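Local structure of EscN (Escherichia coli O127:H6, 2OBL) at residues A[12-17]-A[22-27]; A[80-85]-A[249-254]; A[183-186]-A[192-195]; A[205-208]-A[214-217]. The protein is a type III secretion system component whose C-terminal domain is built on a P-loop fold of the ATP synthase alpha/beta family. The protein carries 1 engineered substitution. All coordinates share one frame; numbering follows the deposited sequence.

Contact 1: residues A[12-17]-A[22-27]; sequences LGRLID and PMESNI
E24 lays its side chain across L15 at about a right angle, CG passing 3.9 Å from L15 CD1, and carries its carboxylate back to the backbone of L15. There E24 OE1 takes the N-H of L15 at 3.0 Å. The bond is nearly straight at the hydrogen (175°), yet it meets the oxygen from above the carboxylate plane, 56° out of it. R14 crosses E24 at a slant; E24 OE1 lies well out of the guanidinium plane, with no N-H aimed at it, and the long salt bridge, 3.9 Å from R14 NH1 to E24 OE1, is one of charge alone. A water fills in between them, bonded to R14 NH1, L15 O, E24 N and E24 OE1.

M23 grips the strand in another way. Its N-H goes to L15 O at 2.9 Å, while its side chain runs alongside D17, SD 3.6 Å from D17 CB; the bend at chi3 (-57°) then brings M23 CE to 3.4 Å from I16 O. I16 points its CB away, but CD1 returns to touch P22 CG at 3.9 Å. The acid of D17 is engaged by R21, in the short link between the two segments.

Strand 127-132 runs alongside as the parallel neighbour in the sheet: I16 bonds to L129 and V131 through the backbone, and L15 and M23 both rest on V131.

Contact 2: residues A[80-85]-A[249-254]; sequences SGVGKS and ELAEEN
V82 and A251 meet where the glycine-rich loop before helix 84-94 passes the end of helix 248-251. The sequence and the strand-loop-helix layout of this loop, with G83, K84 and S85, are consistent with a P-loop (Walker A motif), as expected for a nucleotide-binding domain of the ATP synthase alpha/beta family.

The touch itself is apolar and small. The methyl of A251 is directed at the loop and sits 3.7 Å from V82 CA; V82 CG1 lies alongside it, 3.9 Å from A251 CB. With V82 CG1 beside the backbone N (chi1 -61°), that branch flanks the alanine methyl, while the V82 side chain also packs on L246. From the preceding residue, the carbonyl oxygen of G81 comes to 3.8 Å from A251 CB. F256 adds a further apolar neighbour to A251.

No hydrogen bond joins the two segments directly; a polar link close by runs from R248 NH2 to S80 O. Further polar bonds do not cross between the segments. K84 folds its chain back at chi3 and chi4, so that NZ makes a salt bridge with D167 and a weak hydrogen bond of 3.3 Å to S85 OG. G83 stands at the N-cap position of helix 84-94, with backbone angles that suit glycine.

On the other side the chain turns out of helix 248-251 in a type I turn from A251 to N254, closed as a Schellman motif: N254 has positive phi, and its N donates to A251 O at 3.1 Å.

Contact 3: residues A[183-186]-A[192-195]; sequences SGEP and FPPS
S195 N donates to E185 OE1 at 2.9 Å, using the syn lone pair of the oxygen, on the side facing OE2; the angle at the hydrogen, 147°, shows a moderate bend. The other carboxylate oxygen turns to the hydroxyl of the same serine. S195 OG would donate to E185 OE2, but the 2.4 Å between them is very short and its exact length is doubtful. One acid thus faces both the backbone and the side chain of a single residue; if the short hydroxyl pairing is taken as real, the two together would hold the rotation of the carboxylate.

The way there is lined by prolines. E185 runs extended beyond CG (chi2 -173°) and crosses P193 at about a right angle, its CB 3.5 Å from P193 CB. P194 slides past in the opposite direction, and its CD comes within 3.4 Å of E185 OE1; its own N has no hydrogen to give, so S195 supplies the backbone donor. P186 contributes its carbonyl oxygen, which receives a CA-H...O contact from P193 CA at 3.3 Å. P193 also packs on R177 and L181 of helix 169-182, and the ring of F192 turns away to pack between that helix and helix 231-239.

Here a loop links two helices: G184 closes helix 169-182 with a Schellman motif, and P193 occupies the N-cap position of helix 194-204. E185, from the preceding loop, accepts the S195 N-H in the first turn of helix 194-204, and the N-terminal end of the helix dipole would probably favour its negative charge.

Contact 4: residues A[205-208]-A[214-217]; sequences ERAG and SITA
G208 and I215 form an antiparallel hydrogen-bonded pair, G208 N reaching I215 O at 2.8 Å in the carbonyl plane and I215 N reaching G208 O at 3.0 Å. The second bond is almost straight at the hydrogen (177°), though its donor stands above the plane of the G208 carbonyl.

Beside this pair the packing is between methyl groups. A207 sets its methyl against two residues of the strand, with CB 3.7 Å from A217 CB and 4.0 Å from I215 CG2. That branch of I215 is anti to the backbone N, which lays it over A207, while CD1 at the end of the other branch comes within 4.0 Å of R206 O. I215 also packs on helix 138-156, and A217 on L164 of strand 161-167. R206 carries its guanidinium away from the strand to E153, L38 O and T150.

G208, with phi at 142°, adopts backbone angles that by themselves call for glycine, since a CB would be jammed against the carbonyl oxygen of A207, and brings its N and O to the edge of strand 214-222. Two backbone bonds, flanked by methyl groups among touching residues that are all buried, satisfy the N and O of G208 and I215 and tie the exit of helix 194-204 to the central sheet.

Only contact 4 is wholly buried; the other three each mix buried and exposed residues, and contact 3 lies farthest from the centre of the chain. Contacts 1 and 4 reach the same mixed sheet at separate places, one through direct hydrogen bonds, a long charge pair and water at a short strand, the other through backbone pairing among methyl groups. Contacts 3 and 4 belong to the two ends of helix 194-204, the first relying on a carboxylate and prolines. Both fall within the long loop of chain closed by contact 2, which is the leanest of the four, a purely apolar touch between its segments. None touches another: their centres stand about 25 to 35 Å apart.

Contact 1: residues A[12-17]-A[22-27]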
ATOM      1  N   LEU A  12       1.905 -19.147  -8.512  1.00 20.25           N
ATOM      2  CA  LEU A  12       2.041 -18.940  -7.069  1.00 20.66           C
ATOM      3  C   LEU A  12       3.376 -19.466  -6.529  1.00 20.86           C
ATOM      4  O   LEU A  12       3.806 -20.586  -6.868  1.00 20.31           O
ATOM      5  CB  LEU A  12       0.892 -19.592  -6.305  1.00 21.26           C
ATOM      6  CG  LEU A  12      -0.492 -18.957  -6.379  1.00 22.60           C
ATOM      7  CD1 LEU A  12      -1.433 -19.701  -5.443  1.00 22.82           C
ATOM      8  CD2 LEU A  12      -0.429 -17.477  -6.016  1.00 22.49           C
ATOM      9  N   GLY A  13       4.016 -18.652  -5.698  1.00 20.63           N
ATOM     10  CA  GLY A  13       5.294 -18.984  -5.085  1.00 21.88           C
ATOM     11  C   GLY A  13       6.478 -18.691  -5.986  1.00 21.77           C
ATOM     12  O   GLY A  13       7.616 -18.992  -5.635  1.00 24.08           O
ATOM     13  N   ARG A  14       6.228 -18.081  -7.138  1.00 22.01           N
ATOM     14  CA  ARG A  14       7.283 -17.908  -8.138  1.00 22.49           C
ATOM     15  C   ARG A  14       7.759 -16.476  -8.352  1.00 21.77           C
ATOM     16  O   ARG A  14       6.991 -15.526  -8.221  1.00 21.32           O
ATOM     17  CB  ARG A  14       6.858 -18.499  -9.478  1.00 24.22           C
ATOM     18  CG  ARG A  14       6.632 -19.997  -9.418  1.00 28.01           C
ATOM     19  CD  ARG A  14       6.833 -20.633 -10.773  1.00 31.09           C
ATOM     20  NE  ARG A  14       7.280 -22.017 -10.633  1.00 34.52           N
ATOM     21  CZ  ARG A  14       8.526 -22.425 -10.852  1.00 35.09           C
ATOM     22  NH1 ARG A  14       9.468 -21.564 -11.249  1.00 35.66           N
ATOM     23  NH2 ARG A  14       8.829 -23.698 -10.683  1.00 36.55           N
ATOM     24  N   LEU A  15       9.031 -16.348  -8.712  1.00 20.82           N
ATOM     25  CA  LEU A  15       9.592 -15.073  -9.154  1.00 20.57           C
ATOM     26  C   LEU A  15       9.453 -14.995 -10.661  1.00 20.69           C
ATOM     27  O   LEU A  15       9.903 -15.885 -11.386  1.00 20.27           O
ATOM     28  CB  LEU A  15      11.075 -14.979  -8.797  1.00 19.89           C
ATOM     29  CG  LEU A  15      11.413 -14.777  -7.331  1.00 20.27           C
ATOM     30  CD1 LEU A  15      12.865 -15.178  -7.090  1.00 20.64           C
ATOM     31  CD2 LEU A  15      11.188 -13.337  -6.985  1.00 20.00           C
ATOM     32  N   ILE A  16       8.860 -13.904 -11.114  1.00 20.55           N
ATOM     33  CA  ILE A  16       8.424 -13.733 -12.478  1.00 21.61           C
ATOM     34  C   ILE A  16       8.993 -12.405 -12.951  1.00 20.30           C
ATOM     35  O   ILE A  16       8.998 -11.446 -12.175  1.00 19.52           O
ATOM     36  CB  ILE A  16       6.873 -13.603 -12.444  1.00 22.82           C
ATOM     37  CG1 ILE A  16       6.240 -14.908 -11.947  1.00 24.30           C
ATOM     38  CG2 ILE A  16       6.328 -13.161 -13.746  1.00 24.94           C
ATOM     39  CD1 ILE A  16       6.555 -16.063 -12.787  1.00 23.48           C
ATOM     40  N   ASP A  17       9.452 -12.324 -14.202  1.00 19.38           N
ATOM     41  CA  ASP A  17       9.983 -11.052 -14.727  1.00 18.89           C
ATOM     42  C   ASP A  17       8.891 -10.093 -15.181  1.00 18.12           C
ATOM     43  O   ASP A  17       7.709 -10.362 -14.983  1.00 18.48           O
ATOM     44  CB  ASP A  17      11.062 -11.242 -15.813  1.00 19.30           C
ATOM     45  CG  ASP A  17      10.510 -11.714 -17.158  1.00 20.15           C
ATOM     46  OD1 ASP A  17       9.287 -11.706 -17.375  1.00 18.26           O
ATOM     47  OD2 ASP A  17      11.338 -12.099 -18.025  1.00 20.53           O
ATOM     48  N   PRO A  22       8.843 -16.844 -15.730  1.00 22.10           N
ATOM     49  CA  PRO A  22       9.569 -17.335 -14.553  1.00 21.96           C
ATOM     50  C   PRO A  22      11.089 -17.118 -14.640  1.00 22.30           C
ATOM     51  O   PRO A  22      11.696 -17.392 -15.674  1.00 21.36           O
ATOM     52  CB  PRO A  22       9.229 -18.828 -14.537  1.00 23.01           C
ATOM     53  CG  PRO A  22       7.878 -18.898 -15.170  1.00 23.68           C
ATOM     54  CD  PRO A  22       7.900 -17.849 -16.259  1.00 23.26           C
ATOM     55  N   MET A  23      11.682 -16.621 -13.552  1.00 21.94           N
ATOM     56  CA  MET A  23      13.108 -16.278 -13.506  1.00 23.68           C
ATOM     57  C   MET A  23      13.971 -17.296 -12.750  1.00 23.50           C
ATOM     58  O   MET A  23      15.200 -17.276 -12.857  1.00 22.13           O
ATOM     59  CB  MET A  23      13.296 -14.897 -12.880  1.00 24.37           C
ATOM     60  CG  MET A  23      12.917 -13.771 -13.814  1.00 24.83           C
ATOM     61  SD  MET A  23      13.225 -12.160 -13.108  1.00 27.57           S
ATOM     62  CE  MET A  23      12.262 -12.270 -11.622  1.00 21.38           C
ATOM     63  N   GLU A  24      13.340 -18.173 -11.979  1.00 23.20           N
ATOM     64  CA  GLU A  24      14.103 -19.180 -11.259  1.00 24.52           C
ATOM     65  C   GLU A  24      14.400 -20.310 -12.221  1.00 25.38           C
ATOM     66  O   GLU A  24      13.550 -20.691 -13.020  1.00 25.15           O
ATOM     67  CB  GLU A  24      13.332 -19.694 -10.051  1.00 24.65           C
ATOM     68  CG  GLU A  24      13.067 -18.613  -9.012  1.00 25.23           C
ATOM     69  CD  GLU A  24      11.830 -18.889  -8.187  1.00 26.44           C
ATOM     70  OE1 GLU A  24      10.701 -18.804  -8.723  1.00 26.31           O
ATOM     71  OE2 GLU A  24      11.997 -19.174  -6.988  1.00 27.73           O
ATOM     72  N   SER A  25      15.610 -20.832 -12.164  1.00 26.42           N
ATOM     73  CA  SER A  25      15.969 -21.884 -13.099  1.00 28.60           C
ATOM     74  C   SER A  25      15.572 -23.239 -12.537  1.00 28.30           C
ATOM     75  O   SER A  25      16.247 -23.773 -11.657  1.00 30.24           O
ATOM     76  CB  SER A  25      17.458 -21.842 -13.422  1.00 29.26           C
ATOM     77  OG  SER A  25      18.200 -22.560 -12.457  1.00 32.19           O
ATOM     78  N   ASN A  26      14.457 -23.768 -13.028  1.00 28.10           N
ATOM     79  CA  ASN A  26      14.038 -25.137 -12.730  1.00 27.15           C
ATOM     80  C   ASN A  26      14.142 -26.035 -13.962  1.00 25.97           C
ATOM     81  O   ASN A  26      13.830 -25.617 -15.074  1.00 25.29           O
ATOM     82  CB  ASN A  26      12.597 -25.162 -12.228  1.00 27.53           C
ATOM     83  CG  ASN A  26      12.457 -24.646 -10.807  1.00 28.52           C
ATOM     84  OD1 ASN A  26      12.717 -25.364  -9.836  1.00 29.63           O
ATOM     85  ND2 ASN A  26      12.020 -23.404 -10.678  1.00 28.10           N
ATOM     86  N   ILE A  27      14.548 -27.281 -13.764  1.00 23.83           N
ATOM     87  CA  ILE A  27      14.627 -28.205 -14.888  1.00 23.32           C
ATOM     88  C   ILE A  27      13.217 -28.585 -15.374  1.00 22.94           C
ATOM     89  O   ILE A  27      13.021 -28.920 -16.545  1.00 22.39           O
ATOM     90  CB  ILE A  27      15.486 -29.442 -14.556  1.00 24.16           C
ATOM     91  CG1 ILE A  27      15.782 -30.237 -15.834  1.00 24.45           C
ATOM     92  CG2 ILE A  27      14.801 -30.290 -13.507  1.00 24.41           C
ATOM     93  CD1 ILE A  27      17.034 -31.088 -15.768  1.00 25.09           C
TER
HETATM   94  O   HOH W   1       9.789 -20.669  -5.773  1.00 35.35           O
HETATM   95  O   HOH W   2      10.435 -18.535 -11.311  1.00 31.13           O

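Contact 2: residues A[80-85]-A[249-254]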
ATOM      1  N   SER A  80      12.959   7.922   1.807  1.00 15.75           N
ATOM      2  CA  SER A  80      13.956   6.939   2.210  1.00 17.94           C
ATOM      3  C   SER A  80      14.122   6.877   3.713  1.00 18.19           C
ATOM      4  O   SER A  80      13.976   7.883   4.407  1.00 18.71           O
ATOM      5  CB  SER A  80      15.318   7.279   1.592  1.00 18.91           C
ATOM      6  OG  SER A  80      15.255   7.182   0.191  1.00 21.68           O
ATOM      7  N   GLY A  81      14.463   5.693   4.208  1.00 18.41           N
ATOM      8  CA  GLY A  81      14.832   5.524   5.597  1.00 18.33           C
ATOM      9  C   GLY A  81      13.713   5.823   6.566  1.00 18.10           C
ATOM     10  O   GLY A  81      13.964   6.274   7.684  1.00 18.98           O
ATOM     11  N   VAL A  82      12.476   5.567   6.151  1.00 17.36           N
ATOM     12  CA  VAL A  82      11.354   5.720   7.069  1.00 16.66           C
ATOM     13  C   VAL A  82      10.598   4.410   7.308  1.00 16.90           C
ATOM     14  O   VAL A  82       9.495   4.422   7.839  1.00 16.63           O
ATOM     15  CB  VAL A  82      10.375   6.834   6.634  1.00 16.97           C
ATOM     16  CG1 VAL A  82      11.089   8.184   6.589  1.00 16.08           C
ATOM     17  CG2 VAL A  82       9.719   6.499   5.298  1.00 16.26           C
ATOM     18  N   GLY A  83      11.194   3.287   6.910  1.00 16.93           N
ATOM     19  CA  GLY A  83      10.625   1.977   7.257  1.00 17.08           C
ATOM     20  C   GLY A  83       9.575   1.456   6.299  1.00 17.55           C
ATOM     21  O   GLY A  83       8.782   0.579   6.659  1.00 16.61           O
ATOM     22  N   LYS A  84       9.557   1.987   5.078  1.00 16.51           N
ATOM     23  CA  LYS A  84       8.565   1.567   4.099  1.00 16.49           C
ATOM     24  C   LYS A  84       8.573   0.053   3.891  1.00 15.53           C
ATOM     25  O   LYS A  84       7.545  -0.583   3.998  1.00 14.27           O
ATOM     26  CB  LYS A  84       8.773   2.292   2.763  1.00 17.60           C
ATOM     27  CG  LYS A  84       7.951   1.722   1.604  1.00 18.58           C
ATOM     28  CD  LYS A  84       8.494   2.203   0.254  1.00 20.95           C
ATOM     29  CE  LYS A  84       9.906   1.682  -0.028  1.00 21.88           C
ATOM     30  NZ  LYS A  84      10.053   0.319  -0.651  1.00 23.78           N
ATOM     31  N   SER A  85       9.733  -0.526   3.593  1.00 15.19           N
ATOM     32  CA  SER A  85       9.750  -1.952   3.260  1.00 15.71           C
ATOM     33  C   SER A  85       9.234  -2.805   4.429  1.00 14.48           C
ATOM     34  O   SER A  85       8.517  -3.800   4.232  1.00 13.85           O
ATOM     35  CB  SER A  85      11.138  -2.388   2.797  1.00 17.39           C
ATOM     36  OG  SER A  85      11.387  -1.871   1.495  1.00 19.47           O
ATOM     37  N   GLU A 249      10.006  12.615  10.284  1.00 14.94           N
ATOM     38  CA  GLU A 249       9.834  13.070  11.661  1.00 14.92           C
ATOM     39  C   GLU A 249       9.484  11.946  12.639  1.00 14.45           C
ATOM     40  O   GLU A 249      10.037  11.885  13.749  1.00 13.65           O
ATOM     41  CB  GLU A 249       8.806  14.204  11.728  1.00 15.12           C
ATOM     42  CG  GLU A 249       9.320  15.531  11.165  1.00 15.47           C
ATOM     43  CD  GLU A 249       9.438  15.565   9.636  1.00 16.63           C
ATOM     44  OE1 GLU A 249       8.774  14.755   8.936  1.00 15.35           O
ATOM     45  OE2 GLU A 249      10.207  16.420   9.136  1.00 17.28           O
ATOM     46  N   LEU A 250       8.574  11.057  12.245  1.00 13.52           N
ATOM     47  CA  LEU A 250       8.271   9.891  13.073  1.00 14.09           C
ATOM     48  C   LEU A 250       9.387   8.841  13.052  1.00 14.56           C
ATOM     49  O   LEU A 250       9.720   8.262  14.093  1.00 14.88           O
ATOM     50  CB  LEU A 250       6.924   9.268  12.683  1.00 13.62           C
ATOM     51  CG  LEU A 250       5.720  10.138  13.045  1.00 13.98           C
ATOM     52  CD1 LEU A 250       4.441   9.598  12.404  1.00 14.85           C
ATOM     53  CD2 LEU A 250       5.563  10.287  14.565  1.00 13.65           C
ATOM     54  N   ALA A 251       9.971   8.592  11.885  1.00 15.07           N
ATOM     55  CA  ALA A 251      11.064   7.625  11.803  1.00 16.49           C
ATOM     56  C   ALA A 251      12.241   7.992  12.722  1.00 17.54           C
ATOM     57  O   ALA A 251      12.894   7.111  13.289  1.00 17.65           O
ATOM     58  CB  ALA A 251      11.536   7.456  10.357  1.00 16.04           C
ATOM     59  N   GLU A 252      12.503   9.287  12.879  1.00 18.27           N
ATOM     60  CA  GLU A 252      13.629   9.748  13.698  1.00 19.65           C
ATOM     61  C   GLU A 252      13.325   9.701  15.194  1.00 19.34           C
ATOM     62  O   GLU A 252      14.232   9.787  16.038  1.00 18.82           O
ATOM     63  CB  GLU A 252      14.061  11.143  13.252  1.00 21.57           C
ATOM     64  CG  GLU A 252      14.656  11.129  11.856  1.00 23.49           C
ATOM     65  CD  GLU A 252      15.065  12.498  11.374  1.00 24.99           C
ATOM     66  OE1 GLU A 252      14.539  13.496  11.914  1.00 26.45           O
ATOM     67  OE2 GLU A 252      15.915  12.575  10.459  1.00 25.34           O
ATOM     68  N   GLU A 253      12.047   9.548  15.519  1.00 18.52           N
ATOM     69  CA  GLU A 253      11.627   9.311  16.895  1.00 19.00           C
ATOM     70  C   GLU A 253      11.610   7.815  17.206  1.00 17.21           C
ATOM     71  O   GLU A 253      11.260   7.412  18.311  1.00 17.24           O
ATOM     72  CB  GLU A 253      10.242   9.918  17.143  1.00 21.20           C
ATOM     73  CG  GLU A 253      10.272  11.412  17.372  1.00 24.36           C
ATOM     74  CD  GLU A 253       8.894  12.052  17.334  1.00 26.34           C
ATOM     75  OE1 GLU A 253       7.876  11.326  17.416  1.00 27.86           O
ATOM     76  OE2 GLU A 253       8.833  13.298  17.226  1.00 27.88           O
ATOM     77  N   ASN A 254      11.994   7.005  16.219  1.00 15.97           N
ATOM     78  CA  ASN A 254      11.915   5.549  16.302  1.00 14.79           C
ATOM     79  C   ASN A 254      10.479   5.097  16.498  1.00 14.85           C
ATOM     80  O   ASN A 254      10.195   4.125  17.193  1.00 14.70           O
ATOM     81  CB  ASN A 254      12.843   4.989  17.383  1.00 15.17           C
ATOM     82  CG  ASN A 254      14.232   4.729  16.857  1.00 15.18           C
ATOM     83  OD1 ASN A 254      14.432   3.856  16.014  1.00 15.52           O
ATOM     84  ND2 ASN A 254      15.199   5.494  17.337  1.00 15.16           N
TER

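Contact 3: residues A[183-186]-A[192-195]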
ATOM      1  N   SER A 183       9.548   6.951 -27.799  1.00 12.83           N
ATOM      2  CA  SER A 183       8.627   6.866 -28.931  1.00 13.85           C
ATOM      3  C   SER A 183       8.441   8.226 -29.600  1.00 13.29           C
ATOM      4  O   SER A 183       7.735   8.332 -30.607  1.00 12.45           O
ATOM      5  CB  SER A 183       7.267   6.293 -28.504  1.00 14.55           C
ATOM      6  OG  SER A 183       6.519   7.259 -27.775  1.00 16.69           O
ATOM      7  N   GLY A 184       9.045   9.265 -29.018  1.00 13.28           N
ATOM      8  CA  GLY A 184       9.000  10.607 -29.603  1.00 13.70           C
ATOM      9  C   GLY A 184       8.021  11.573 -28.955  1.00 14.24           C
ATOM     10  O   GLY A 184       7.837  12.687 -29.436  1.00 14.03           O
ATOM     11  N   GLU A 185       7.391  11.159 -27.860  1.00 14.75           N
ATOM     12  CA  GLU A 185       6.500  12.047 -27.125  1.00 16.52           C
ATOM     13  C   GLU A 185       7.273  13.179 -26.478  1.00 17.31           C
ATOM     14  O   GLU A 185       8.416  12.990 -26.047  1.00 17.73           O
ATOM     15  CB  GLU A 185       5.791  11.293 -26.011  1.00 16.64           C
ATOM     16  CG  GLU A 185       4.605  10.484 -26.423  1.00 16.71           C
ATOM     17  CD  GLU A 185       3.899   9.932 -25.207  1.00 17.05           C
ATOM     18  OE1 GLU A 185       2.909  10.555 -24.757  1.00 16.88           O
ATOM     19  OE2 GLU A 185       4.366   8.899 -24.683  1.00 16.70           O
ATOM     20  N   PRO A 186       6.644  14.355 -26.371  1.00 18.27           N
ATOM     21  CA  PRO A 186       7.301  15.454 -25.697  1.00 18.79           C
ATOM     22  C   PRO A 186       7.053  15.408 -24.185  1.00 19.13           C
ATOM     23  O   PRO A 186       6.114  14.752 -23.722  1.00 19.64           O
ATOM     24  CB  PRO A 186       6.618  16.683 -26.303  1.00 19.18           C
ATOM     25  CG  PRO A 186       5.219  16.219 -26.568  1.00 19.89           C
ATOM     26  CD  PRO A 186       5.298  14.723 -26.844  1.00 19.09           C
ATOM     27  N   PHE A 192       7.621  14.236 -17.827  1.00 13.13           N
ATOM     28  CA  PHE A 192       6.750  13.119 -18.210  1.00 12.35           C
ATOM     29  C   PHE A 192       5.929  13.393 -19.456  1.00 11.77           C
ATOM     30  O   PHE A 192       5.328  14.458 -19.577  1.00 11.76           O
ATOM     31  CB  PHE A 192       5.804  12.740 -17.055  1.00 11.36           C
ATOM     32  CG  PHE A 192       6.521  12.180 -15.856  1.00 11.62           C
ATOM     33  CD1 PHE A 192       6.825  10.824 -15.786  1.00 11.25           C
ATOM     34  CD2 PHE A 192       6.917  13.013 -14.819  1.00 11.55           C
ATOM     35  CE1 PHE A 192       7.516  10.296 -14.715  1.00 11.69           C
ATOM     36  CE2 PHE A 192       7.606  12.503 -13.721  1.00 11.23           C
ATOM     37  CZ  PHE A 192       7.914  11.141 -13.662  1.00 11.04           C
ATOM     38  N   PRO A 193       5.878  12.417 -20.377  1.00 11.74           N
ATOM     39  CA  PRO A 193       4.987  12.588 -21.529  1.00 12.11           C
ATOM     40  C   PRO A 193       3.526  12.231 -21.214  1.00 12.31           C
ATOM     41  O   PRO A 193       3.229  11.552 -20.208  1.00  9.90           O
ATOM     42  CB  PRO A 193       5.565  11.625 -22.560  1.00 11.69           C
ATOM     43  CG  PRO A 193       6.177  10.499 -21.717  1.00 12.75           C
ATOM     44  CD  PRO A 193       6.637  11.152 -20.428  1.00 11.92           C
ATOM     45  N   PRO A 194       2.609  12.691 -22.072  1.00 13.33           N
ATOM     46  CA  PRO A 194       1.191  12.409 -21.920  1.00 13.64           C
ATOM     47  C   PRO A 194       0.843  10.946 -21.631  1.00 13.57           C
ATOM     48  O   PRO A 194      -0.042  10.695 -20.802  1.00 14.03           O
ATOM     49  CB  PRO A 194       0.602  12.875 -23.261  1.00 14.99           C
ATOM     50  CG  PRO A 194       1.507  14.001 -23.664  1.00 14.60           C
ATOM     51  CD  PRO A 194       2.882  13.545 -23.244  1.00 13.64           C
ATOM     52  N   SER A 195       1.540  10.003 -22.265  1.00 13.68           N
ATOM     53  CA  SER A 195       1.242   8.570 -22.105  1.00 14.59           C
ATOM     54  C   SER A 195       1.281   8.074 -20.651  1.00 14.29           C
ATOM     55  O   SER A 195       0.490   7.222 -20.258  1.00 13.83           O
ATOM     56  CB  SER A 195       2.170   7.702 -22.955  1.00 14.89           C
ATOM     57  OG  SER A 195       3.541   7.908 -22.639  1.00 15.62           O
TER

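Contact 4: residues A[205-208]-A[214-217]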
ATOM      1  N   GLU A 205      -7.833   1.752 -12.277  1.00 14.19           N
ATOM      2  CA  GLU A 205      -9.241   1.430 -12.444  1.00 16.46           C
ATOM      3  C   GLU A 205      -9.461  -0.076 -12.593  1.00 14.47           C
ATOM      4  O   GLU A 205     -10.587  -0.546 -12.508  1.00 14.02           O
ATOM      5  CB  GLU A 205      -9.856   2.221 -13.610  1.00 17.14           C
ATOM      6  CG  GLU A 205      -9.987   3.729 -13.320  1.00 20.68           C
ATOM      7  CD  GLU A 205     -10.714   4.492 -14.428  1.00 21.25           C
ATOM      8  OE1 GLU A 205     -11.316   3.835 -15.302  1.00 23.05           O
ATOM      9  OE2 GLU A 205     -10.693   5.749 -14.417  1.00 24.21           O
ATOM     10  N   ARG A 206      -8.382  -0.836 -12.783  1.00 14.12           N
ATOM     11  CA  ARG A 206      -8.491  -2.297 -12.854  1.00 13.93           C
ATOM     12  C   ARG A 206      -8.606  -2.990 -11.490  1.00 14.09           C
ATOM     13  O   ARG A 206      -9.097  -4.107 -11.401  1.00 13.21           O
ATOM     14  CB  ARG A 206      -7.366  -2.886 -13.703  1.00 14.41           C
ATOM     15  CG  ARG A 206      -7.540  -2.551 -15.173  1.00 14.23           C
ATOM     16  CD  ARG A 206      -6.278  -2.798 -15.962  1.00 14.44           C
ATOM     17  NE  ARG A 206      -6.007  -4.216 -16.151  1.00 12.15           N
ATOM     18  CZ  ARG A 206      -4.968  -4.671 -16.845  1.00 12.79           C
ATOM     19  NH1 ARG A 206      -4.117  -3.807 -17.403  1.00 12.23           N
ATOM     20  NH2 ARG A 206      -4.786  -5.971 -16.989  1.00 12.49           N
ATOM     21  N   ALA A 207      -8.170  -2.318 -10.429  1.00 13.36           N
ATOM     22  CA  ALA A 207      -8.419  -2.796  -9.069  1.00 14.02           C
ATOM     23  C   ALA A 207      -9.893  -2.550  -8.736  1.00 15.23           C
ATOM     24  O   ALA A 207     -10.554  -1.746  -9.402  1.00 16.59           O
ATOM     25  CB  ALA A 207      -7.518  -2.050  -8.081  1.00 13.97           C
ATOM     26  N   GLY A 208     -10.406  -3.223  -7.712  1.00 14.97           N
ATOM     27  CA  GLY A 208     -11.791  -2.995  -7.267  1.00 15.87           C
ATOM     28  C   GLY A 208     -12.528  -4.244  -6.829  1.00 16.62           C
ATOM     29  O   GLY A 208     -12.052  -5.364  -7.034  1.00 16.03           O
ATOM     30  N   SER A 214     -11.916 -10.198  -5.583  1.00 14.89           N
ATOM     31  CA  SER A 214     -11.708  -8.770  -5.594  1.00 13.42           C
ATOM     32  C   SER A 214     -10.228  -8.505  -5.757  1.00 12.25           C
ATOM     33  O   SER A 214      -9.404  -9.411  -5.577  1.00 11.46           O
ATOM     34  CB  SER A 214     -12.151  -8.166  -4.267  1.00 13.75           C
ATOM     35  OG  SER A 214     -11.424  -8.754  -3.203  1.00 14.31           O
ATOM     36  N   ILE A 215      -9.905  -7.262  -6.098  1.00 11.62           N
ATOM     37  CA  ILE A 215      -8.531  -6.787  -6.077  1.00 10.29           C
ATOM     38  C   ILE A 215      -8.521  -5.509  -5.263  1.00 11.16           C
ATOM     39  O   ILE A 215      -9.174  -4.512  -5.615  1.00 11.91           O
ATOM     40  CB  ILE A 215      -7.978  -6.468  -7.491  1.00 10.21           C
ATOM     41  CG1 ILE A 215      -8.003  -7.711  -8.391  1.00 10.45           C
ATOM     42  CG2 ILE A 215      -6.576  -5.879  -7.400  1.00  9.29           C
ATOM     43  CD1 ILE A 215      -7.543  -7.415  -9.796  1.00  9.93           C
ATOM     44  N   THR A 216      -7.797  -5.563  -4.158  1.00  9.96           N
ATOM     45  CA  THR A 216      -7.518  -4.392  -3.352  1.00 10.65           C
ATOM     46  C   THR A 216      -6.080  -4.090  -3.661  1.00 10.78           C
ATOM     47  O   THR A 216      -5.236  -5.008  -3.676  1.00 11.19           O
ATOM     48  CB  THR A 216      -7.679  -4.705  -1.854  1.00 11.06           C
ATOM     49  OG1 THR A 216      -8.983  -5.242  -1.627  1.00 11.21           O
ATOM     50  CG2 THR A 216      -7.484  -3.444  -1.010  1.00 10.73           C
ATOM     51  N   ALA A 217      -5.777  -2.826  -3.934  1.00  9.85           N
ATOM     52  CA  ALA A 217      -4.460  -2.513  -4.443  1.00 10.06           C
ATOM     53  C   ALA A 217      -3.781  -1.459  -3.590  1.00 10.67           C
ATOM     54  O   ALA A 217      -4.419  -0.507  -3.160  1.00 12.34           O
ATOM     55  CB  ALA A 217      -4.550  -2.064  -5.891  1.00  8.02           C
TER